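Local coordinates for protein Exo-1,3/1,4-beta-glucanase (Pseudoalteromonas sp., PDB 3RRX) that probably hydrolyses beta-1,3- and beta-1,4-linked glucans from the chain end, as an exo-acting glucanase of glycoside hydrolase family 3, at residues Glu540-Asp545 and Pro619-Lys624. The protein carries 1 engineered substitution. Numbering follows the deposited sequence.
Sequences ELNASD and PVLSEK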
loop_
_atom_site.group_PDB
_atom_site.type_symbol
_atom_site.label_atom_id
_atom_site.label_comp_id
_atom_site.label_asym_id
_atom_site.label_seq_id
_atom_site.Cartn_x
_atom_site.Cartn_y
_atom_site.Cartn_z
ATOM N N GLU A 540 15.523 9.774 -22.193
ATOM C CA GLU A 540 15.394 10.860 -21.230
ATOM C C GLU A 540 16.675 11.003 -20.415
ATOM O O GLU A 540 17.086 12.116 -20.087
ATOM C CB GLU A 540 14.177 10.631 -20.301
ATOM C CG GLU A 540 12.823 10.765 -21.008
ATOM C CD GLU A 540 12.439 9.521 -21.795
ATOM O OE1 GLU A 540 13.136 8.492 -21.665
ATOM O OE2 GLU A 540 11.438 9.568 -22.550
ATOM N N LEU A 541 17.303 9.875 -20.081
ATOM C CA LEU A 541 18.584 9.910 -19.375
ATOM C C LEU A 541 19.632 10.672 -20.190
ATOM O O LEU A 541 20.401 11.468 -19.645
ATOM C CB LEU A 541 19.089 8.487 -19.099
ATOM C CG LEU A 541 18.526 7.799 -17.846
ATOM C CD1 LEU A 541 18.731 6.272 -17.928
ATOM C CD2 LEU A 541 19.180 8.373 -16.598
ATOM N N ASN A 542 19.664 10.417 -21.496
ATOM C CA ASN A 542 20.626 11.089 -22.371
ATOM C C ASN A 542 20.384 12.600 -22.424
ATOM O O ASN A 542 21.312 13.377 -22.632
ATOM C CB ASN A 542 20.562 10.525 -23.783
ATOM C CG ASN A 542 21.197 9.151 -23.891
ATOM O OD1 ASN A 542 21.951 8.723 -23.010
ATOM N ND2 ASN A 542 20.894 8.453 -24.977
ATOM N N ALA A 543 19.131 13.008 -22.239
ATOM C CA ALA A 543 18.791 14.433 -22.265
ATOM C C ALA A 543 18.913 15.100 -20.892
ATOM O O ALA A 543 18.502 16.246 -20.719
ATOM C CB ALA A 543 17.384 14.631 -22.834
ATOM N N SER A 544 19.479 14.387 -19.921
ATOM C CA SER A 544 19.579 14.884 -18.551
ATOM C C SER A 544 21.028 14.888 -18.092
ATOM O O SER A 544 21.765 13.941 -18.367
ATOM C CB SER A 544 18.776 13.986 -17.595
ATOM O OG SER A 544 17.414 13.856 -17.983
ATOM N N ASP A 545 21.429 15.940 -17.378
ATOM C CA ASP A 545 22.731 15.962 -16.708
ATOM C C ASP A 545 22.695 15.160 -15.410
ATOM O O ASP A 545 23.647 14.450 -15.066
ATOM C CB ASP A 545 23.153 17.407 -16.434
ATOM C CG ASP A 545 23.345 18.186 -17.712
ATOM O OD1 ASP A 545 22.415 18.905 -18.131
ATOM O OD2 ASP A 545 24.418 18.035 -18.324
ATOM N N PRO A 619 27.646 7.606 -19.337
ATOM C CA PRO A 619 27.819 8.009 -20.734
ATOM C C PRO A 619 26.487 8.029 -21.478
ATOM O O PRO A 619 25.471 7.541 -20.974
ATOM C CB PRO A 619 28.721 6.904 -21.298
ATOM C CG PRO A 619 28.384 5.697 -20.475
ATOM C CD PRO A 619 28.079 6.216 -19.091
ATOM N N VAL A 620 26.493 8.604 -22.671
ATOM C CA VAL A 620 25.350 8.502 -23.569
ATOM C C VAL A 620 25.012 7.026 -23.835
ATOM O O VAL A 620 25.893 6.202 -24.119
ATOM C CB VAL A 620 25.609 9.278 -24.891
ATOM C CG1 VAL A 620 24.610 8.879 -25.970
ATOM C CG2 VAL A 620 25.555 10.792 -24.635
ATOM N N LEU A 621 23.726 6.709 -23.736
ATOM C CA LEU A 621 23.235 5.339 -23.794
ATOM C C LEU A 621 22.574 5.060 -25.129
ATOM O O LEU A 621 22.105 5.979 -25.799
ATOM C CB LEU A 621 22.197 5.128 -22.677
ATOM C CG LEU A 621 22.693 5.346 -21.248
ATOM C CD1 LEU A 621 21.504 5.356 -20.264
ATOM C CD2 LEU A 621 23.735 4.289 -20.864
ATOM N N SER A 622 22.517 3.789 -25.515
ATOM C CA SER A 622 21.826 3.425 -26.743
ATOM C C SER A 622 20.351 3.796 -26.665
ATOM O O SER A 622 19.688 3.554 -25.645
ATOM C CB SER A 622 21.971 1.928 -27.032
ATOM O OG SER A 622 21.052 1.532 -28.035
ATOM N N GLU A 623 19.826 4.375 -27.743
ATOM C CA GLU A 623 18.404 4.716 -27.800
ATOM C C GLU A 623 17.634 3.777 -28.724
ATOM O O GLU A 623 16.466 4.012 -29.034
ATOM C CB GLU A 623 18.202 6.181 -28.213
ATOM C CG GLU A 623 18.743 7.182 -27.194
ATOM C CD GLU A 623 18.503 8.635 -27.569
ATOM O OE1 GLU A 623 17.809 8.917 -28.571
ATOM O OE2 GLU A 623 19.016 9.513 -26.847
ATOM N N LYS A 624 18.293 2.711 -29.167
ATOM C CA LYS A 624 17.634 1.729 -30.020
ATOM C C LYS A 624 16.517 1.009 -29.263
ATOM O O LYS A 624 16.706 0.568 -28.131
ATOM C CB LYS A 624 18.641 0.706 -30.538
ATOM C CG LYS A 624 18.065 -0.239 -31.578
ATOM C CD LYS A 624 19.138 -1.177 -32.117
ATOM C CE LYS A 624 18.583 -2.101 -33.194
ATOM N NZ LYS A 624 19.598 -3.099 -33.659
HETATM O O HOH W 1 23.084 9.068 -20.350
#
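Asn542 reads the backbone of Leu621 with both ends of its amide, hydrogen-bonding to its N-H and its C=O and so fastening the irregular segment 619-624 to the end of helix 538-542, on the surface of the second, alpha/beta domain of this family 3 enzyme. Leu621 N gives a hydrogen bond to Asn542 OD1 at 2.8 Å, and Asn542 ND2 returns one to Leu621 O at 2.9 Å. The second N-H of ND2 runs almost straight, at 175°, to Glu623 OE2. The Glu623 side chain approaches Asn542 from the opposite direction, its carboxylate 24° from the amide plane and offering the anti lone pair of OE2. Two acceptors close to the amide plane and the donor Leu621 N together tell OD1 from ND2 and hold the amide against a flip. A leucine in place of Asn542 would probably leave Leu621 N and O without these mates and the Glu623 carboxylate without this donor. Val620 CG1 borders the amide, 3.9 Å from Asn542 ND2. Beside these bonds, Leu541 CD1 and Leu621 CD1 meet at 3.7 Å, the two side chains set at a slant and both also touching Leu603. With CG anti to the carbonyl carbon (chi1 -60°), Leu621 brings this methyl against Leu541. A water completes the join, donating to Asn542 OD1 and to Pro619 O, each at 2.9 Å.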